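Local coordinates for protein putative aldolase (Bacteroides vulgatus ATCC 8482, PDB 3DXI) that is of unknown function but folds as a closed eight-stranded TIM barrel, consistent with an aldolase-like enzyme of the HMGL-like family, at residues A32-L36 with V250-I254; Y45-P49 with D89-L93; F128-N133 with I156-C161; L178-R182 with D210-F214; H194-Q198 with Y273-A278. One frame throughout, in Å; residues are numbered along the deposited sequence.

How the contacts relate
The chain folds as an eight-stranded parallel barrel. Contact 1 opens at 32-36, at the end of helix 23-34, and closes only at 250-254 on helix 248-265, so contacts 2, 3 and 4 nest inside its loop. Contact 2 ties the loop after strand 40-45 to helix 90-94, and contact 3 then follows in series, pairing strands 129-134 and 159-163. Contact 4 opens on helix 171-184 and closes at 210-214, where the chain leads into strand 214-217. Contact 5 opens at 194-198, inside contact 4, but closes at 273-278, and so crosses contacts 4 and 1. Contacts 3 and 4 touch through L159 with F214 and F160 with V181; contacts 1 and 5 both reach the second subunit.

Contact 1 (A32-L36 with V250-I254)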
# COMPACT_ATOMS: atom_id res chain seq x y z
N ALA A 32 4.08 0.57 -25.06
CA ALA A 32 3.13 0.04 -24.08
C ALA A 32 2.15 1.15 -23.71
O ALA A 32 0.96 0.92 -23.57
CB ALA A 32 3.86 -0.44 -22.84
N MSE A 33 2.67 2.37 -23.54
CA MSE A 33 1.83 3.50 -23.18
C MSE A 33 0.78 3.76 -24.26
O MSE A 33 -0.30 4.28 -23.97
CB MSE A 33 2.69 4.75 -22.96
CG MSE A 33 3.66 4.65 -21.79
SE MSE A 33 2.81 4.25 -20.08
CE MSE A 33 3.35 2.40 -19.92
N ASN A 34 1.09 3.41 -25.51
CA ASN A 34 0.14 3.60 -26.60
C ASN A 34 -1.08 2.71 -26.38
O ASN A 34 -2.20 3.07 -26.75
CB ASN A 34 0.75 3.24 -27.96
CG ASN A 34 1.61 4.34 -28.55
OD1 ASN A 34 1.62 5.47 -28.05
ND2 ASN A 34 2.32 4.03 -29.62
N GLU A 35 -0.87 1.54 -25.78
CA GLU A 35 -1.96 0.60 -25.56
C GLU A 35 -2.53 0.55 -24.15
O GLU A 35 -3.26 -0.38 -23.80
CB GLU A 35 -1.53 -0.81 -25.97
CG GLU A 35 -1.15 -0.92 -27.44
CD GLU A 35 -1.02 -2.36 -27.90
OE1 GLU A 35 -2.07 -3.04 -28.04
OE2 GLU A 35 0.12 -2.82 -28.12
N LEU A 36 -2.20 1.55 -23.34
CA LEU A 36 -2.71 1.63 -21.98
C LEU A 36 -3.52 2.92 -21.88
O LEU A 36 -3.24 3.88 -22.60
CB LEU A 36 -1.56 1.64 -20.96
CG LEU A 36 -0.75 0.34 -20.80
CD1 LEU A 36 0.44 0.56 -19.87
CD2 LEU A 36 -1.65 -0.75 -20.25
N VAL A 250 -0.51 -6.13 -21.95
CA VAL A 250 0.49 -5.08 -22.13
C VAL A 250 1.00 -4.60 -20.77
O VAL A 250 2.19 -4.39 -20.58
CB VAL A 250 -0.09 -3.86 -22.90
CG1 VAL A 250 0.87 -2.68 -22.84
CG2 VAL A 250 -0.36 -4.24 -24.36
N LEU A 251 0.09 -4.42 -19.81
CA LEU A 251 0.47 -3.96 -18.49
C LEU A 251 1.48 -4.94 -17.87
O LEU A 251 2.50 -4.52 -17.32
CB LEU A 251 -0.78 -3.84 -17.60
CG LEU A 251 -0.62 -3.16 -16.23
CD1 LEU A 251 0.05 -1.80 -16.38
CD2 LEU A 251 -2.00 -2.99 -15.60
N GLY A 252 1.19 -6.23 -17.95
CA GLY A 252 2.10 -7.22 -17.41
C GLY A 252 3.45 -7.20 -18.11
O GLY A 252 4.49 -7.35 -17.48
N ASN A 253 3.44 -7.02 -19.43
CA ASN A 253 4.68 -6.98 -20.18
C ASN A 253 5.54 -5.76 -19.86
O ASN A 253 6.76 -5.87 -19.77
CB ASN A 253 4.42 -7.03 -21.69
CG ASN A 253 3.83 -8.36 -22.14
OD1 ASN A 253 4.02 -9.39 -21.49
ND2 ASN A 253 3.10 -8.34 -23.25
N ILE A 254 4.91 -4.60 -19.67
CA ILE A 254 5.69 -3.41 -19.37
C ILE A 254 6.24 -3.50 -17.95
O ILE A 254 7.31 -2.95 -17.66
CB ILE A 254 4.85 -2.11 -19.59
CG1 ILE A 254 5.79 -0.90 -19.56
CG2 ILE A 254 3.78 -1.97 -18.52
CD1 ILE A 254 6.89 -0.94 -20.61
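The flat group in this contact is the carboxylate of E35, which comes across V250 with its OE2 4.0 Å from CG2 of V250. The two side chains cross at about a right angle, so that both the base of the glutamate, CB, and its carboxylate touch this one methyl; E35 itself is exposed, as suits a charged residue. The remaining side-chain contacts are apolar. V250 sends its other branch, CG1, inward, anti to the backbone N (chi1 169°), where it meets CB of A32 at 3.7 Å and CG of L36 at 4.0 Å. One helical turn on, CB of I254 is 3.8 Å from CB of A32. The small alanine therefore fits between two branched side chains, and its size allows the two backbones to approach closely. M33, modelled as selenomethionine, points its CB away, but its chain bends at chi2 and chi3 and returns CE to 4.1 Å from CG1 of I254. L36, just past the helix end, places CD2 4.2 Å from CB of L251. The contact joins the C-terminal turn of helix 23-34 to the start of helix 248-265. The loop residue I219 touches both M33 and I254, L251 leans on E232 and L235 of helix 231-241, and L271 of the second subunit packs against L251.

Contact 2 (Y45-P49 with D89-L93)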
# COMPACT_ATOMS: atom_id res chain seq x y z
N TYR A 45 13.55 15.44 -18.05
CA TYR A 45 13.85 16.83 -17.74
C TYR A 45 14.57 17.49 -18.90
O TYR A 45 15.10 16.82 -19.79
CB TYR A 45 14.79 16.92 -16.53
CG TYR A 45 14.20 16.52 -15.19
CD1 TYR A 45 13.53 17.45 -14.40
CD2 TYR A 45 14.32 15.21 -14.72
CE1 TYR A 45 12.99 17.10 -13.16
CE2 TYR A 45 13.78 14.84 -13.47
CZ TYR A 45 13.13 15.79 -12.71
OH TYR A 45 12.59 15.46 -11.49
N ARG A 46 14.57 18.82 -18.88
CA ARG A 46 15.31 19.64 -19.83
C ARG A 46 16.18 20.38 -18.80
O ARG A 46 15.66 20.87 -17.80
CB ARG A 46 14.41 20.60 -20.60
CG ARG A 46 13.67 19.99 -21.79
CD ARG A 46 14.60 19.57 -22.93
NE ARG A 46 15.07 20.70 -23.75
CZ ARG A 46 15.90 20.59 -24.78
NH1 ARG A 46 16.37 19.40 -25.14
NH2 ARG A 46 16.29 21.67 -25.45
N ASN A 47 17.48 20.44 -19.02
CA ASN A 47 18.37 21.08 -18.06
C ASN A 47 19.51 21.83 -18.71
O ASN A 47 19.83 21.62 -19.88
CB ASN A 47 19.02 20.03 -17.15
CG ASN A 47 18.30 19.87 -15.82
OD1 ASN A 47 17.81 18.78 -15.50
ND2 ASN A 47 18.26 20.93 -15.03
N LYS A 48 20.13 22.71 -17.93
CA LYS A 48 21.30 23.45 -18.37
C LYS A 48 22.43 22.49 -17.96
O LYS A 48 22.20 21.57 -17.19
CB LYS A 48 21.39 24.78 -17.62
CG LYS A 48 20.28 25.75 -18.00
CD LYS A 48 20.37 27.08 -17.24
CE LYS A 48 20.08 26.91 -15.76
NZ LYS A 48 20.00 28.22 -15.05
N PRO A 49 23.65 22.68 -18.47
CA PRO A 49 24.73 21.77 -18.09
C PRO A 49 24.90 21.61 -16.58
O PRO A 49 25.11 22.58 -15.85
CB PRO A 49 25.95 22.38 -18.76
CG PRO A 49 25.36 22.97 -20.01
CD PRO A 49 24.11 23.64 -19.50
N ASP A 89 16.52 31.59 -19.42
CA ASP A 89 16.96 30.24 -19.80
C ASP A 89 15.99 29.51 -20.72
O ASP A 89 16.36 28.52 -21.37
CB ASP A 89 17.18 29.36 -18.57
CG ASP A 89 18.22 29.91 -17.63
OD1 ASP A 89 19.33 30.25 -18.10
OD2 ASP A 89 17.94 29.99 -16.41
N LEU A 90 14.75 29.99 -20.79
CA LEU A 90 13.72 29.34 -21.60
C LEU A 90 14.04 29.14 -23.08
O LEU A 90 13.65 28.13 -23.66
CB LEU A 90 12.39 30.08 -21.45
CG LEU A 90 11.85 30.11 -20.01
CD1 LEU A 90 10.51 30.82 -19.98
CD2 LEU A 90 11.73 28.69 -19.49
N ASN A 91 14.75 30.09 -23.69
CA ASN A 91 15.08 29.96 -25.11
C ASN A 91 15.84 28.68 -25.44
O ASN A 91 15.43 27.91 -26.30
CB ASN A 91 15.87 31.17 -25.60
CG ASN A 91 14.98 32.35 -25.95
OD1 ASN A 91 14.05 32.23 -26.75
ND2 ASN A 91 15.27 33.50 -25.35
N HIS A 92 16.96 28.45 -24.76
CA HIS A 92 17.72 27.25 -25.06
C HIS A 92 17.03 25.98 -24.56
O HIS A 92 17.12 24.94 -25.20
CB HIS A 92 19.12 27.32 -24.46
CG HIS A 92 20.04 26.27 -25.00
ND1 HIS A 92 21.21 25.90 -24.36
CD2 HIS A 92 19.97 25.52 -26.13
CE1 HIS A 92 21.81 24.96 -25.07
NE2 HIS A 92 21.08 24.71 -26.15
N LEU A 93 16.34 26.08 -23.43
CA LEU A 93 15.66 24.93 -22.85
C LEU A 93 14.42 24.45 -23.61
O LEU A 93 14.24 23.25 -23.80
CB LEU A 93 15.25 25.23 -21.40
CG LEU A 93 16.34 25.40 -20.34
CD1 LEU A 93 15.73 25.89 -19.04
CD2 LEU A 93 17.04 24.07 -20.13
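R46 turns the edge of its guanidinium group toward the carbonyl of L93. Its NE donates to L93 O at 2.7 Å (N-H...O 156°), with the oxygen only 8° out of the guanidinium plane and the donor in the carbonyl plane. NH2 adds weaker bonds to the same oxygen and to H92 O, so one flat, multiply donating group grips two carbonyls at the end of a short helix, a task for which arginine is well shaped. Bends at chi2 and chi3 fold the chain so that this edge faces the helix. K48 and D89 meet differently. Their side chains cross at about a right angle, and NZ of K48 reaches OD2 of D89 at 3.0 Å from above the carboxylate plane, 57° out of it, forming a salt bridge. CD of K48 comes 3.4 Å from OD1 of D89. OD2 of D89 also bonds to T86 OG1, so the lysine shares this oxygen. Between the two polar grips lies L93: its branch CD2 presses on the backbone at 3.6 Å from C of N47 and lies 4.2 Å from CG of K48, whose chain bends at chi3 on its way to D89. The contact fastens the loop that follows strand 40-45 to helix 90-94. R46 also touches I78 and L80 of the next barrel strand, 75-81, and its NH1 bonds to T60 O, while L90 on the same helix packs against helix 113-124.

Contact 3 (F128-N133 with I156-C161); sequences FEVGFN and IADLFC
F132 is bonded through its backbone to L159 and C161, on either side of its bridge partner F160, in the parallel sheet of a TIM barrel, where strands 129-134 and 159-163 are neighbours with axes 17° apart. F132 N donates almost straight to L159 O at 2.7 Å, and C161 N returns a bond to F132 O at 2.6 Å. Nearer the start of the strands, V130 is held at both polar atoms: its O accepts from D158 N at 2.7 Å, and its N donates to OD2 of D158 at 2.8 Å, on the anti side of the carboxylate and 19° out of its plane. Aspartate suits this place because its side chain provides an acceptor, as a backbone carbonyl would. On the outer face CB of F132 is 4.1 Å from CD1 of F160; CB of A157 approaches the F132 ring obliquely, 3.9 Å from CE2 of F132, with I156 CG2 at the ring's edge. The next shell positions them: helix 113-124 packs on F132, V130 and I156, and W140 meets the ring of F160. E129 turns its acid to Y40 and K75. On the inner face stand L159, C161 and N133; G131, paired with L159, adds no side chain, and its CA lies 4.1 Å from CB of L159. D216 touches both N133 and C161, where OD1 of N133 lies 3.3 Å from CB of C161.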
# COMPACT_ATOMS: atom_id res chain seq x y z
N PHE A 128 3.20 26.17 -25.41
CA PHE A 128 3.18 24.92 -24.65
C PHE A 128 2.05 24.91 -23.63
O PHE A 128 1.58 25.97 -23.20
CB PHE A 128 4.48 24.73 -23.86
CG PHE A 128 5.70 24.50 -24.71
CD1 PHE A 128 5.91 23.28 -25.34
CD2 PHE A 128 6.67 25.50 -24.83
CE1 PHE A 128 7.07 23.05 -26.09
CE2 PHE A 128 7.83 25.28 -25.58
CZ PHE A 128 8.04 24.06 -26.20
N GLU A 129 1.60 23.72 -23.26
CA GLU A 129 0.61 23.59 -22.19
C GLU A 129 1.52 23.75 -20.97
O GLU A 129 2.67 23.32 -21.02
CB GLU A 129 -0.02 22.20 -22.18
CG GLU A 129 -1.17 21.97 -23.15
CD GLU A 129 -1.58 20.52 -23.21
OE1 GLU A 129 -1.11 19.72 -22.37
OE2 GLU A 129 -2.38 20.16 -24.09
N VAL A 130 1.03 24.37 -19.90
CA VAL A 130 1.87 24.54 -18.72
C VAL A 130 1.31 23.86 -17.48
O VAL A 130 0.13 24.03 -17.16
CB VAL A 130 2.09 26.03 -18.38
CG1 VAL A 130 2.97 26.17 -17.13
CG2 VAL A 130 2.74 26.73 -19.55
N GLY A 131 2.15 23.09 -16.80
CA GLY A 131 1.73 22.41 -15.60
C GLY A 131 2.52 22.85 -14.37
O GLY A 131 3.74 22.99 -14.43
N PHE A 132 1.81 23.08 -13.27
CA PHE A 132 2.45 23.48 -12.02
C PHE A 132 2.47 22.26 -11.09
O PHE A 132 1.41 21.76 -10.71
CB PHE A 132 1.67 24.59 -11.29
CG PHE A 132 1.79 25.96 -11.91
CD1 PHE A 132 2.06 27.07 -11.11
CD2 PHE A 132 1.57 26.16 -13.27
CE1 PHE A 132 2.11 28.35 -11.65
CE2 PHE A 132 1.62 27.44 -13.82
CZ PHE A 132 1.88 28.54 -13.01
N ASN A 133 3.66 21.77 -10.75
CA ASN A 133 3.77 20.65 -9.82
C ASN A 133 4.29 21.27 -8.53
O ASN A 133 5.50 21.35 -8.31
CB ASN A 133 4.73 19.59 -10.35
CG ASN A 133 4.02 18.53 -11.21
OD1 ASN A 133 3.20 18.86 -12.07
ND2 ASN A 133 4.33 17.26 -10.96
N ILE A 156 -2.95 30.99 -17.19
CA ILE A 156 -1.71 30.34 -17.60
C ILE A 156 -1.69 28.83 -17.42
O ILE A 156 -1.42 28.08 -18.36
CB ILE A 156 -0.49 30.91 -16.84
CG1 ILE A 156 -0.33 32.40 -17.12
CG2 ILE A 156 0.77 30.17 -17.26
CD1 ILE A 156 -1.16 33.28 -16.22
N ALA A 157 -1.95 28.38 -16.20
CA ALA A 157 -1.93 26.95 -15.90
C ALA A 157 -2.92 26.10 -16.69
O ALA A 157 -4.06 26.51 -16.91
CB ALA A 157 -2.15 26.74 -14.40
N ASP A 158 -2.46 24.93 -17.11
CA ASP A 158 -3.28 23.96 -17.82
C ASP A 158 -3.44 22.81 -16.85
O ASP A 158 -4.25 21.90 -17.04
CB ASP A 158 -2.58 23.49 -19.08
CG ASP A 158 -2.60 24.54 -20.17
OD1 ASP A 158 -3.68 24.72 -20.76
OD2 ASP A 158 -1.56 25.18 -20.41
N LEU A 159 -2.65 22.86 -15.79
CA LEU A 159 -2.66 21.86 -14.74
C LEU A 159 -2.01 22.37 -13.47
O LEU A 159 -0.91 22.93 -13.50
CB LEU A 159 -1.93 20.59 -15.20
CG LEU A 159 -1.71 19.56 -14.09
CD1 LEU A 159 -3.07 19.12 -13.54
CD2 LEU A 159 -0.91 18.37 -14.60
N PHE A 160 -2.70 22.19 -12.35
CA PHE A 160 -2.19 22.55 -11.04
C PHE A 160 -2.11 21.22 -10.30
O PHE A 160 -3.12 20.70 -9.82
CB PHE A 160 -3.15 23.49 -10.29
CG PHE A 160 -2.64 23.91 -8.94
CD1 PHE A 160 -1.63 24.87 -8.83
CD2 PHE A 160 -3.13 23.32 -7.78
CE1 PHE A 160 -1.12 25.22 -7.59
CE2 PHE A 160 -2.62 23.67 -6.53
CZ PHE A 160 -1.61 24.62 -6.43
N CYS A 161 -0.90 20.66 -10.21
CA CYS A 161 -0.69 19.36 -9.57
C CYS A 161 -0.26 19.44 -8.10
O CYS A 161 0.76 20.04 -7.78
CB CYS A 161 0.35 18.58 -10.37
SG CYS A 161 0.62 16.88 -9.82

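Contact 4 (L178-R182 with D210-F214)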
# COMPACT_ATOMS: atom_id res chain seq x y z
N LEU A 178 -8.21 19.66 -2.07
CA LEU A 178 -8.78 19.75 -3.40
C LEU A 178 -9.90 20.78 -3.35
O LEU A 178 -9.96 21.69 -4.18
CB LEU A 178 -9.31 18.39 -3.85
CG LEU A 178 -10.02 18.33 -5.21
CD1 LEU A 178 -9.13 18.92 -6.29
CD2 LEU A 178 -10.39 16.88 -5.53
N LYS A 179 -10.80 20.64 -2.37
CA LYS A 179 -11.91 21.57 -2.21
C LYS A 179 -11.39 23.00 -2.05
O LYS A 179 -11.97 23.95 -2.58
CB LYS A 179 -12.74 21.20 -0.98
CG LYS A 179 -13.45 19.85 -1.08
CD LYS A 179 -14.17 19.53 0.23
CE LYS A 179 -14.86 18.16 0.17
NZ LYS A 179 -15.41 17.76 1.51
N GLU A 180 -10.30 23.16 -1.31
CA GLU A 180 -9.71 24.48 -1.10
C GLU A 180 -9.17 25.07 -2.39
O GLU A 180 -9.45 26.23 -2.71
CB GLU A 180 -8.58 24.40 -0.06
CG GLU A 180 -9.08 24.41 1.37
CD GLU A 180 -9.82 25.68 1.70
OE1 GLU A 180 -9.17 26.75 1.74
OE2 GLU A 180 -11.05 25.63 1.90
N VAL A 181 -8.40 24.29 -3.13
CA VAL A 181 -7.82 24.74 -4.39
C VAL A 181 -8.91 25.19 -5.36
O VAL A 181 -8.77 26.21 -6.04
CB VAL A 181 -6.93 23.62 -5.02
CG1 VAL A 181 -6.52 23.98 -6.44
CG2 VAL A 181 -5.67 23.42 -4.16
N ARG A 182 -10.02 24.45 -5.39
CA ARG A 182 -11.13 24.79 -6.27
C ARG A 182 -11.75 26.15 -5.94
O ARG A 182 -12.41 26.76 -6.78
CB ARG A 182 -12.22 23.71 -6.20
CG ARG A 182 -11.78 22.32 -6.65
CD ARG A 182 -11.46 22.28 -8.12
NE ARG A 182 -11.50 20.91 -8.63
CZ ARG A 182 -11.14 20.56 -9.86
NH1 ARG A 182 -10.70 21.48 -10.71
NH2 ARG A 182 -11.21 19.29 -10.24
N ASP A 210 -13.76 12.75 -6.26
CA ASP A 210 -14.16 14.13 -5.98
C ASP A 210 -13.97 15.03 -7.20
O ASP A 210 -13.92 16.25 -7.08
CB ASP A 210 -13.36 14.71 -4.80
CG ASP A 210 -13.97 14.38 -3.46
OD1 ASP A 210 -15.04 13.73 -3.43
OD2 ASP A 210 -13.39 14.78 -2.43
N GLY A 211 -13.86 14.41 -8.37
CA GLY A 211 -13.72 15.17 -9.61
C GLY A 211 -12.36 15.71 -10.01
O GLY A 211 -12.29 16.61 -10.84
N ILE A 212 -11.27 15.19 -9.44
CA ILE A 212 -9.94 15.67 -9.80
C ILE A 212 -9.72 15.43 -11.30
O ILE A 212 -10.25 14.47 -11.87
CB ILE A 212 -8.84 14.97 -8.95
CG1 ILE A 212 -7.61 15.87 -8.88
CG2 ILE A 212 -8.50 13.63 -9.56
CD1 ILE A 212 -6.69 15.57 -7.72
N ASP A 213 -8.92 16.29 -11.92
CA ASP A 213 -8.67 16.22 -13.36
C ASP A 213 -7.46 15.38 -13.81
O ASP A 213 -7.48 14.80 -14.90
CB ASP A 213 -8.51 17.64 -13.90
CG ASP A 213 -9.65 18.56 -13.48
OD1 ASP A 213 -10.72 18.52 -14.12
OD2 ASP A 213 -9.49 19.30 -12.49
N PHE A 214 -6.42 15.33 -12.98
CA PHE A 214 -5.19 14.60 -13.31
C PHE A 214 -4.64 13.74 -12.17
O PHE A 214 -4.73 14.12 -11.00
CB PHE A 214 -4.08 15.60 -13.69
CG PHE A 214 -4.02 15.94 -15.16
CD1 PHE A 214 -3.20 15.20 -16.01
CD2 PHE A 214 -4.74 17.01 -15.67
CE1 PHE A 214 -3.09 15.54 -17.36
CE2 PHE A 214 -4.63 17.36 -17.02
CZ PHE A 214 -3.80 16.63 -17.87
O HOH W 1 -12.93 18.74 -7.63
O HOH W 2 -11.44 21.73 -13.77
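The helical turn L178-R182 runs beside a loop that turns at G211, whose positive phi of 81° suits glycine and makes it the C-prime residue of a Schellman motif ending helix 200-209. R182 reaches over to D213. Its NH2 donates to OD2 of D213 at 2.8 Å in a salt bridge, and NH1 adds a weak bond to the same oxygen, so that one carboxylate oxygen is shared by both terminal nitrogens. The flat groups stand nearly perpendicular, 89° apart, and the arginine approaches from above the carboxylate plane rather than lying flat against it. OD2 of D213 also accepts from V189 N, its strongest polar partner. NH2 of R182 also comes 3.0 Å from O of G211, near the guanidinium plane. A water extends the grip: it accepts from NE of R182 at 2.8 Å and donates to O of D210 at 2.7 Å, linking the helix to the loop backbone. L178 supplies the apolar part. With its CG anti to the backbone N (chi1 177°), it places CD2 3.8 Å from CB of D210 and 4.2 Å from CB of I212, while OD2 of D210 forms a salt bridge with K175 NZ. The whole is typical of the alpha-to-beta side of a TIM barrel: outer helix 171-184 is tied to the loop that carries the chain from helix 200-209 inward to strand 214-217.

Contact 5 (H194-Q198 with Y273-A278); sequences HDNLQ and YMLSGA
N196 lays its CB over the backbone of the helix, 3.9 Å from CA of G277 and 3.3 Å from O of Y273. Glycine suits this spot, because with no side chain at 277 the loop can settle directly on the helix surface. The backbone at 195-198 makes a type I turn, which exposes N196 and L197 at its corner to the helix. L197 spreads its two branches along it. CD2 of L197 lies 3.8 Å from O of M274, while its CD1 reaches 4.1 Å from CA of A278, whose methyl is small enough to admit the leucine. CG of M274, a selenomethionine, comes 3.6 Å from O of N196, even though the rest of its chain leads away toward E232 of the second subunit. Within the helix, O of Y273 takes two donors from the same face of its plane: G277 N and the hydroxyl of S276, whose OG at chi1 65° folds back to 3.0 Å from that oxygen. Around it, Q283 of helix 283-290 touches N196, Y273 and S276. N196 O is bonded to T269 OG1, just before helix 271-278. The chemistry therefore implies a joint in which L197 is carried by apolar, shape-fitting contacts and the small glycine and alanine let the loop come close, while serine and backbone donors within the helix serve the carbonyl of Y273 that the loop rests against.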
# COMPACT_ATOMS: atom_id res chain seq x y z
N HIS A 194 2.82 9.94 -3.07
CA HIS A 194 3.99 9.10 -2.83
C HIS A 194 3.52 7.94 -1.98
O HIS A 194 2.50 8.04 -1.29
CB HIS A 194 5.10 9.89 -2.14
CG HIS A 194 5.86 10.79 -3.06
ND1 HIS A 194 6.85 11.64 -2.63
CD2 HIS A 194 5.77 10.97 -4.40
CE1 HIS A 194 7.35 12.30 -3.66
NE2 HIS A 194 6.71 11.91 -4.75
N ASP A 195 4.26 6.83 -2.03
CA ASP A 195 3.85 5.63 -1.32
C ASP A 195 4.53 5.32 0.01
O ASP A 195 4.59 4.15 0.41
CB ASP A 195 4.00 4.43 -2.27
CG ASP A 195 2.71 3.65 -2.42
OD1 ASP A 195 1.63 4.27 -2.31
OD2 ASP A 195 2.77 2.43 -2.67
N ASN A 196 5.04 6.34 0.70
CA ASN A 196 5.70 6.10 1.98
C ASN A 196 4.81 5.33 2.95
O ASN A 196 5.29 4.46 3.68
CB ASN A 196 6.14 7.42 2.61
CG ASN A 196 7.27 8.08 1.84
OD1 ASN A 196 8.38 8.24 2.36
ND2 ASN A 196 6.99 8.45 0.60
N LEU A 197 3.51 5.63 2.95
CA LEU A 197 2.56 4.95 3.83
C LEU A 197 1.60 4.07 3.03
O LEU A 197 0.60 3.58 3.56
CB LEU A 197 1.74 5.97 4.63
CG LEU A 197 2.51 6.78 5.67
CD1 LEU A 197 1.58 7.80 6.33
CD2 LEU A 197 3.10 5.82 6.71
N GLN A 198 1.93 3.87 1.76
CA GLN A 198 1.11 3.07 0.86
C GLN A 198 -0.33 3.60 0.75
O GLN A 198 -1.28 2.83 0.63
CB GLN A 198 1.12 1.60 1.28
CG GLN A 198 2.45 0.91 0.97
CD GLN A 198 2.45 -0.57 1.28
OE1 GLN A 198 1.40 -1.15 1.57
NE2 GLN A 198 3.62 -1.20 1.21
N TYR A 273 11.38 5.03 5.60
CA TYR A 273 10.51 5.83 4.74
C TYR A 273 9.11 5.97 5.30
O TYR A 273 8.42 6.95 5.01
CB TYR A 273 10.47 5.26 3.32
CG TYR A 273 11.80 5.36 2.61
CD1 TYR A 273 12.60 6.49 2.77
CD2 TYR A 273 12.26 4.35 1.77
CE1 TYR A 273 13.83 6.61 2.12
CE2 TYR A 273 13.49 4.46 1.11
CZ TYR A 273 14.27 5.59 1.29
OH TYR A 273 15.47 5.73 0.65
N MSE A 274 8.68 5.01 6.10
CA MSE A 274 7.36 5.11 6.72
C MSE A 274 7.44 6.22 7.75
O MSE A 274 6.53 7.04 7.88
CB MSE A 274 6.98 3.81 7.44
CG MSE A 274 6.60 2.66 6.51
SE MSE A 274 6.50 0.96 7.42
CE MSE A 274 6.88 -0.22 5.93
N LEU A 275 8.55 6.24 8.50
CA LEU A 275 8.76 7.25 9.53
C LEU A 275 8.83 8.65 8.93
O LEU A 275 8.23 9.58 9.47
CB LEU A 275 10.05 6.95 10.31
CG LEU A 275 9.98 5.77 11.29
CD1 LEU A 275 11.37 5.38 11.74
CD2 LEU A 275 9.11 6.15 12.48
N SER A 276 9.53 8.81 7.82
CA SER A 276 9.64 10.12 7.19
C SER A 276 8.28 10.56 6.65
O SER A 276 7.93 11.73 6.72
CB SER A 276 10.67 10.10 6.05
OG SER A 276 10.28 9.25 4.98
N GLY A 277 7.52 9.62 6.12
CA GLY A 277 6.21 9.95 5.59
C GLY A 277 5.22 10.42 6.65
O GLY A 277 4.63 11.49 6.51
N ALA A 278 5.05 9.63 7.70
CA ALA A 278 4.11 9.96 8.77
C ALA A 278 4.49 11.20 9.57
O ALA A 278 3.63 11.83 10.18
CB ALA A 278 3.97 8.77 9.72